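Local coordinates for sugar ABC transporter substrate-binding protein (PDB 5U2P) that probably binds a small ligand, perhaps a sugar, in the periplasm as the substrate-binding component of an ABC transporter, at residues A[361-364]-A[365-369]; A[216-220]-A[221-225]; A[73-76]-A[77-81]. All blocks are in the same frame, centred on the assembly; numbering follows the deposited sequence.

Contact 1 (A[361-364]-A[365-369])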
loop_
_atom_site.group_PDB
_atom_site.type_symbol
_atom_site.label_atom_id
_atom_site.label_comp_id
_atom_site.label_asym_id
_atom_site.label_seq_id
_atom_site.Cartn_x
_atom_site.Cartn_y
_atom_site.Cartn_z
ATOM N N ALA A 361 8.240 12.828 8.667
ATOM C CA ALA A 361 9.590 12.684 8.130
ATOM C C ALA A 361 9.592 11.810 6.878
ATOM O O ALA A 361 10.209 12.154 5.867
ATOM C CB ALA A 361 10.515 12.100 9.185
ATOM N N LEU A 362 8.885 10.684 6.949
ATOM C CA LEU A 362 8.822 9.742 5.836
ATOM C C LEU A 362 8.017 10.325 4.685
ATOM O O LEU A 362 8.240 9.991 3.519
ATOM C CB LEU A 362 8.214 8.410 6.289
ATOM C CG LEU A 362 9.134 7.476 7.098
ATOM C CD1 LEU A 362 8.379 6.220 7.567
ATOM C CD2 LEU A 362 10.395 7.091 6.326
ATOM N N PHE A 363 7.075 11.199 5.000
ATOM C CA PHE A 363 6.333 11.840 3.932
ATOM C C PHE A 363 7.269 12.698 3.076
ATOM O O PHE A 363 7.211 12.643 1.844
ATOM C CB PHE A 363 5.190 12.681 4.485
ATOM C CG PHE A 363 4.299 13.237 3.417
ATOM C CD1 PHE A 363 3.339 12.436 2.815
ATOM C CD2 PHE A 363 4.444 14.542 2.988
ATOM C CE1 PHE A 363 2.522 12.934 1.822
ATOM C CE2 PHE A 363 3.631 15.049 1.995
ATOM C CZ PHE A 363 2.663 14.233 1.411
ATOM N N LYS A 364 8.136 13.476 3.723
ATOM C CA LYS A 364 9.083 14.325 3.007
ATOM C C LYS A 364 10.205 13.533 2.342
ATOM O O LYS A 364 10.626 13.873 1.240
ATOM C CB LYS A 364 9.699 15.370 3.948
ATOM C CG LYS A 364 8.690 16.273 4.636
ATOM C CD LYS A 364 7.844 17.056 3.636
ATOM C CE LYS A 364 6.837 17.952 4.348
ATOM N NZ LYS A 364 5.851 18.572 3.410
ATOM N N SER A 365 10.702 12.489 3.003
ATOM C CA SER A 365 11.846 11.750 2.474
ATOM C C SER A 365 11.487 10.750 1.379
ATOM O O SER A 365 12.289 10.508 0.481
ATOM C CB SER A 365 12.573 11.017 3.604
ATOM O OG SER A 365 11.723 10.127 4.308
ATOM N N HIS A 366 10.296 10.160 1.453
ATOM C CA HIS A 366 9.932 9.101 0.529
ATOM C C HIS A 366 8.618 9.358 -0.200
ATOM O O HIS A 366 8.593 9.339 -1.433
ATOM C CB HIS A 366 9.869 7.764 1.271
ATOM C CG HIS A 366 11.211 7.236 1.671
ATOM N ND1 HIS A 366 11.900 7.703 2.771
ATOM C CD2 HIS A 366 11.988 6.273 1.121
ATOM C CE1 HIS A 366 13.046 7.054 2.878
ATOM N NE2 HIS A 366 13.120 6.175 1.895
ATOM N N ILE A 367 7.535 9.602 0.527
ATOM C CA ILE A 367 6.226 9.607 -0.129
ATOM C C ILE A 367 6.147 10.761 -1.134
ATOM O O ILE A 367 5.730 10.568 -2.275
ATOM C CB ILE A 367 5.066 9.678 0.898
ATOM C CG1 ILE A 367 5.112 8.456 1.832
ATOM C CG2 ILE A 367 3.725 9.739 0.163
ATOM C CD1 ILE A 367 4.218 8.559 3.089
ATOM N N GLU A 368 6.593 11.947 -0.740
ATOM C CA GLU A 368 6.513 13.106 -1.631
ATOM C C GLU A 368 7.371 12.940 -2.886
ATOM O O GLU A 368 7.112 13.572 -3.912
ATOM C CB GLU A 368 6.923 14.378 -0.890
ATOM C CG GLU A 368 5.804 15.382 -0.777
ATOM C CD GLU A 368 6.199 16.623 0.005
ATOM O OE1 GLU A 368 7.354 16.700 0.480
ATOM O OE2 GLU A 368 5.344 17.523 0.141
ATOM N N LYS A 369 8.373 12.071 -2.798
ATOM C CA LYS A 369 9.303 11.828 -3.891
ATOM C C LYS A 369 8.938 10.587 -4.681
ATOM O O LYS A 369 9.661 10.186 -5.595
ATOM C CB LYS A 369 10.727 11.683 -3.353
ATOM C CG LYS A 369 11.160 12.829 -2.445
ATOM C CD LYS A 369 12.638 12.753 -2.097
ATOM C CE LYS A 369 13.064 13.920 -1.227
ATOM N NZ LYS A 369 14.533 13.917 -0.992
HETATM O O HOH W 1 9.874 16.069 -0.321
#
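Glu-368 N donates to Phe-363 O over 2.7 Å, and one residue earlier Leu-362 O takes two bonds, from Ile-367 N and from His-366 N at 2.9 Å. The bonds from Glu-368 N and Ile-367 N span i to i+5 and mark a wider, pi-type turn at 365-367; that from His-366 N is an ordinary alpha-type bond sharing Leu-362 O. Ser-365 suits its place because chi1 of 58° brings OG back over the preceding turn, 3.0 Å from Ala-361 O. There OG accepts from His-366 ND1 at 2.9 Å, close to the imidazole plane; the other ring nitrogen of His-366, NE2, bonds to Gln-297 O, so both ends of the ring are held. Farther out, Lys-364 and Glu-368 run side by side in the same direction and form a long, weak salt bridge, NZ to OE2 at 3.5 Å. A water donates to both Lys-364 O and Glu-368 OE1. Phe-363 lies in the packed part: its ring meets Ile-367 CB through CD1 at 3.8 Å and Glu-368 CG through CE2 at 3.5 Å, while Leu-118 and Ile-355 add to its surroundings. The flexible lysine suits the exposed side and the phenylalanine the buried one. Because Glu-368 pairs only weakly with Lys-364, the charge pair probably contributes less to this turn than the backbone bonds and the aromatic packing.

Contact 2 (A[216-220]-A[221-225])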
loop_
_atom_site.group_PDB
_atom_site.type_symbol
_atom_site.label_atom_id
_atom_site.label_comp_id
_atom_site.label_asym_id
_atom_site.label_seq_id
_atom_site.Cartn_x
_atom_site.Cartn_y
_atom_site.Cartn_z
ATOM N N ASP A 216 1.814 -20.351 -11.120
ATOM C CA ASP A 216 2.308 -21.630 -10.617
ATOM C C ASP A 216 3.562 -22.116 -11.346
ATOM O O ASP A 216 3.882 -23.303 -11.328
ATOM C CB ASP A 216 1.204 -22.686 -10.706
ATOM C CG ASP A 216 0.960 -23.377 -9.387
ATOM O OD1 ASP A 216 1.949 -23.744 -8.716
ATOM O OD2 ASP A 216 -0.222 -23.541 -9.019
ATOM N N SER A 217 4.287 -21.183 -11.950
ATOM C CA SER A 217 5.537 -21.501 -12.624
ATOM C C SER A 217 6.746 -21.352 -11.702
ATOM O O SER A 217 7.841 -21.804 -12.032
ATOM C CB SER A 217 5.715 -20.604 -13.853
ATOM O OG SER A 217 6.018 -19.265 -13.490
ATOM N N ILE A 218 6.547 -20.722 -10.544
ATOM C CA ILE A 218 7.650 -20.438 -9.632
ATOM C C ILE A 218 8.310 -21.722 -9.138
ATOM O O ILE A 218 7.638 -22.728 -8.920
ATOM C CB ILE A 218 7.178 -19.611 -8.420
ATOM C CG1 ILE A 218 8.372 -19.147 -7.579
ATOM C CG2 ILE A 218 6.184 -20.387 -7.562
ATOM C CD1 ILE A 218 8.006 -18.019 -6.635
ATOM N N ASP A 219 9.633 -21.677 -9.001
ATOM C CA ASP A 219 10.377 -22.697 -8.260
ATOM C C ASP A 219 11.154 -22.017 -7.132
ATOM O O ASP A 219 12.157 -21.333 -7.385
ATOM C CB ASP A 219 11.322 -23.472 -9.185
ATOM C CG ASP A 219 11.970 -24.663 -8.493
ATOM O OD1 ASP A 219 12.201 -24.590 -7.265
ATOM O OD2 ASP A 219 12.248 -25.673 -9.175
ATOM N N TRP A 220 10.672 -22.178 -5.903
ATOM C CA TRP A 220 11.217 -21.446 -4.765
ATOM C C TRP A 220 12.704 -21.709 -4.537
ATOM O O TRP A 220 13.396 -20.846 -3.998
ATOM C CB TRP A 220 10.408 -21.760 -3.490
ATOM C CG TRP A 220 9.046 -21.080 -3.522
ATOM C CD1 TRP A 220 7.849 -21.654 -3.843
ATOM C CD2 TRP A 220 8.766 -19.695 -3.271
ATOM N NE1 TRP A 220 6.845 -20.717 -3.806
ATOM C CE2 TRP A 220 7.379 -19.508 -3.452
ATOM C CE3 TRP A 220 9.551 -18.598 -2.903
ATOM C CZ2 TRP A 220 6.763 -18.272 -3.275
ATOM C CZ3 TRP A 220 8.937 -17.371 -2.733
ATOM C CH2 TRP A 220 7.560 -17.217 -2.923
ATOM N N THR A 221 13.212 -22.865 -4.960
ATOM C CA THR A 221 14.619 -23.179 -4.720
ATOM C C THR A 221 15.528 -22.386 -5.644
ATOM O O THR A 221 16.751 -22.396 -5.499
ATOM C CB THR A 221 14.902 -24.686 -4.886
ATOM O OG1 THR A 221 14.529 -25.109 -6.200
ATOM C CG2 THR A 221 14.114 -25.478 -3.853
ATOM N N HIS A 222 14.932 -21.703 -6.608
ATOM C CA HIS A 222 15.687 -20.814 -7.464
ATOM C C HIS A 222 15.689 -19.376 -6.892
ATOM O O HIS A 222 16.424 -18.509 -7.382
ATOM C CB HIS A 222 15.102 -20.872 -8.882
ATOM C CG HIS A 222 15.152 -22.245 -9.495
ATOM N ND1 HIS A 222 14.819 -23.383 -8.796
ATOM C CD2 HIS A 222 15.489 -22.663 -10.744
ATOM C CE1 HIS A 222 14.954 -24.441 -9.577
ATOM N NE2 HIS A 222 15.359 -24.029 -10.764
ATOM N N GLU A 223 14.895 -19.118 -5.855
ATOM C CA GLU A 223 14.738 -17.743 -5.361
ATOM C C GLU A 223 15.837 -17.354 -4.378
ATOM O O GLU A 223 15.552 -16.962 -3.245
ATOM C CB GLU A 223 13.360 -17.560 -4.701
ATOM C CG GLU A 223 12.185 -17.889 -5.623
ATOM C CD GLU A 223 12.036 -16.909 -6.779
ATOM O OE1 GLU A 223 11.455 -17.298 -7.810
ATOM O OE2 GLU A 223 12.494 -15.753 -6.659
ATOM N N ARG A 224 17.098 -17.429 -4.805
ATOM C CA ARG A 224 18.192 -17.246 -3.856
ATOM C C ARG A 224 18.380 -15.766 -3.483
ATOM O O ARG A 224 19.078 -15.452 -2.509
ATOM C CB ARG A 224 19.494 -17.853 -4.404
ATOM C CG ARG A 224 20.020 -17.232 -5.655
ATOM C CD ARG A 224 21.125 -18.097 -6.288
ATOM N NE ARG A 224 21.563 -17.523 -7.555
ATOM C CZ ARG A 224 22.492 -16.580 -7.672
ATOM N NH1 ARG A 224 23.099 -16.099 -6.595
ATOM N NH2 ARG A 224 22.816 -16.117 -8.872
ATOM N N ALA A 225 17.718 -14.860 -4.204
ATOM C CA ALA A 225 17.751 -13.452 -3.832
ATOM C C ALA A 225 17.110 -13.275 -2.459
ATOM O O ALA A 225 17.444 -12.344 -1.731
ATOM C CB ALA A 225 17.038 -12.584 -4.887
HETATM O O HOH W 2 11.191 -19.276 -9.610
#
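Asp-219 OD1 grips Thr-221 twice, accepting from OG1 at 2.6 Å and from the backbone N at 3.1 Å, both from the same face of the carboxylate. The hydroxyl arrives from above the carboxylate plane, 41° out of it, whereas the N-H comes on the anti side. Asp-219 CG stands anti to its own nitrogen (chi1 -172°), which swings the acid forward over the turn, and Asp-219 CB sits over one face of the His-222 imidazole in a CH-pi contact, 3.9 Å from the centroid. Aspartate suits this place because its short side chain can reach the N-H two residues on. The tightly packed part is on the Trp-220 side: Ile-218 CD1 lies over the centre of the indole, Glu-223 CG comes within 3.9 Å of CE3 of Trp-220, and Phe-395 meets the indole edge-to-face. The Glu-223 chain, bent at chi2, brings its carboxylate to Arg-212 in a salt bridge, and a water joins Glu-223 OE1 to Asp-219 N, so the buried acid has polar partners. Asp-219, Thr-221 and the exposed His-222 form the polar, more solvent-facing side. Two backbone bonds close the turn, His-222 N to Asp-219 O and Glu-223 N to Trp-220 O at 2.9 Å. An aspartate whose carboxylate takes the N-H two residues later is an Asx turn, here at the start of a short 3-10 segment and followed by an inverse gamma turn centred on Glu-223.

Contact 3 (A[73-76]-A[77-81])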
loop_
_atom_site.group_PDB
_atom_site.type_symbol
_atom_site.label_atom_id
_atom_site.label_comp_id
_atom_site.label_asym_id
_atom_site.label_seq_id
_atom_site.Cartn_x
_atom_site.Cartn_y
_atom_site.Cartn_z
ATOM N N PRO A 73 -17.285 -4.627 -10.769
ATOM C CA PRO A 73 -16.333 -5.157 -11.757
ATOM C C PRO A 73 -17.034 -5.915 -12.881
ATOM O O PRO A 73 -16.662 -5.760 -14.040
ATOM C CB PRO A 73 -15.445 -6.082 -10.927
ATOM C CG PRO A 73 -15.568 -5.567 -9.521
ATOM C CD PRO A 73 -16.982 -5.098 -9.407
ATOM N N THR A 74 -18.051 -6.702 -12.538
ATOM C CA THR A 74 -18.858 -7.405 -13.534
ATOM C C THR A 74 -19.509 -6.429 -14.513
ATOM O O THR A 74 -19.446 -6.621 -15.732
ATOM C CB THR A 74 -19.972 -8.245 -12.867
ATOM O OG1 THR A 74 -19.384 -9.216 -11.995
ATOM C CG2 THR A 74 -20.816 -8.957 -13.914
ATOM N N VAL A 75 -20.139 -5.387 -13.974
ATOM C CA VAL A 75 -20.829 -4.401 -14.798
ATOM C C VAL A 75 -19.869 -3.628 -15.688
ATOM O O VAL A 75 -20.137 -3.451 -16.872
ATOM C CB VAL A 75 -21.628 -3.402 -13.942
ATOM C CG1 VAL A 75 -22.222 -2.293 -14.810
ATOM C CG2 VAL A 75 -22.737 -4.118 -13.211
ATOM N N LEU A 76 -18.766 -3.148 -15.127
ATOM C CA LEU A 76 -17.801 -2.394 -15.923
ATOM C C LEU A 76 -17.264 -3.237 -17.090
ATOM O O LEU A 76 -17.188 -2.759 -18.225
ATOM C CB LEU A 76 -16.649 -1.918 -15.048
ATOM C CG LEU A 76 -15.494 -1.211 -15.757
ATOM C CD1 LEU A 76 -15.972 0.021 -16.484
ATOM C CD2 LEU A 76 -14.401 -0.875 -14.770
ATOM N N HIS A 77 -16.902 -4.488 -16.810
ATOM C CA HIS A 77 -16.414 -5.395 -17.855
ATOM C C HIS A 77 -17.427 -5.496 -18.987
ATOM O O HIS A 77 -17.086 -5.330 -20.164
ATOM C CB HIS A 77 -16.148 -6.795 -17.296
ATOM C CG HIS A 77 -14.801 -6.964 -16.670
ATOM N ND1 HIS A 77 -14.427 -6.309 -15.515
ATOM C CD2 HIS A 77 -13.748 -7.741 -17.019
ATOM C CE1 HIS A 77 -13.199 -6.668 -15.185
ATOM N NE2 HIS A 77 -12.762 -7.532 -16.082
ATOM N N ALA A 78 -18.678 -5.769 -18.627
ATOM C CA ALA A 78 -19.747 -5.918 -19.619
ATOM C C ALA A 78 -19.941 -4.661 -20.464
ATOM O O ALA A 78 -20.128 -4.746 -21.677
ATOM C CB ALA A 78 -21.055 -6.278 -18.938
ATOM N N ARG A 79 -19.915 -3.495 -19.818
ATOM C CA ARG A 79 -20.126 -2.227 -20.519
ATOM C C ARG A 79 -18.938 -1.856 -21.415
ATOM O O ARG A 79 -19.122 -1.234 -22.452
ATOM C CB ARG A 79 -20.389 -1.086 -19.528
ATOM C CG ARG A 79 -21.568 -1.326 -18.588
ATOM C CD ARG A 79 -22.879 -1.101 -19.273
ATOM N NE ARG A 79 -23.064 0.298 -19.643
ATOM C CZ ARG A 79 -23.562 1.228 -18.835
ATOM N NH1 ARG A 79 -23.693 2.478 -19.273
ATOM N NH2 ARG A 79 -23.932 0.907 -17.596
ATOM N N LEU A 80 -17.732 -2.239 -21.012
ATOM C CA LEU A 80 -16.559 -2.028 -21.854
ATOM C C LEU A 80 -16.644 -2.952 -23.074
ATOM O O LEU A 80 -16.371 -2.543 -24.202
ATOM C CB LEU A 80 -15.267 -2.282 -21.069
ATOM C CG LEU A 80 -14.918 -1.181 -20.031
ATOM C CD1 LEU A 80 -13.757 -1.600 -19.153
ATOM C CD2 LEU A 80 -14.610 0.151 -20.694
ATOM N N ALA A 81 -17.062 -4.181 -22.819
ATOM C CA ALA A 81 -17.169 -5.215 -23.853
ATOM C C ALA A 81 -18.183 -4.856 -24.933
ATOM O O ALA A 81 -17.905 -5.041 -26.118
ATOM C CB ALA A 81 -17.535 -6.530 -23.228
#
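Helix 72-81, which follows strand 61-67 and lies against strand 33-39 of the five-stranded mixed sheet, carries this contact over a little more than two turns. Its successive i to i+4 bonds link Thr-74 O to Ala-78 N and Val-75 O to Arg-79 N, the latter at 3.0 Å. The distinctive feature is at Pro-73, whose carbonyl oxygen is gripped twice by one residue: His-77 N at 3.1 Å, and His-77 ND1 at 2.7 Å. The two donors approach from opposite faces of the carbonyl plane, and the side-chain bond is the more bent, with an N-H...O angle of 135°. With CG anti to the carbonyl carbon (chi1 -85°), the imidazole of His-77 folds back along the helix so that Pro-73 O lies at the edge of the ring, somewhat out of its plane, and the far nitrogen, NE2, makes a weak bond to His-97 O. Histidine suits the spot because its two ring nitrogens can serve the helix and a neighbouring loop at once. On the buried flank Leu-76 CD1 meets Leu-80 CD1 at 3.8 Å, the two branched chains crossing at a slant; Leu-37 of strand 33-39 touches Leu-76, and Leu-99 and His-312 touch Leu-80. Val-75 CG1 rides alongside Arg-79 CG at 4.0 Å, a methyl-to-methylene contact that leaves the guanidinium of Arg-79 to turn away toward Glu-65, its salt-bridge partner. One leucine on strand 33-39 and the next on adjoining loops, with a polar flank, are the pattern of an amphipathic helix packed on the beta sheet of an alpha/beta domain, as in solute-binding proteins.

Along the chain the order is contact 3, contact 2, contact 1. Contact 3 belongs to helix 72-81, beside the five-stranded sheet that holds strands 33-39 and 61-67. Contact 1 lies on helix 360-367 and touches strands 138-145 and 300-303 of the other, six-stranded sheet, and contact 2 lies in the loop between helices 191-214 and 227-238, against helix 406-417. The centres of contacts 1 and 2 are about 33 Å apart. Those of contacts 1 and 3 are about 37 Å apart, and those of contacts 2 and 3 about 35 Å. None touches another, so each is a separate piece of local structure. Contacts 1 and 3 stand on opposite sides of the chain's centre, consistent with the two-lobed architecture of periplasmic binding proteins.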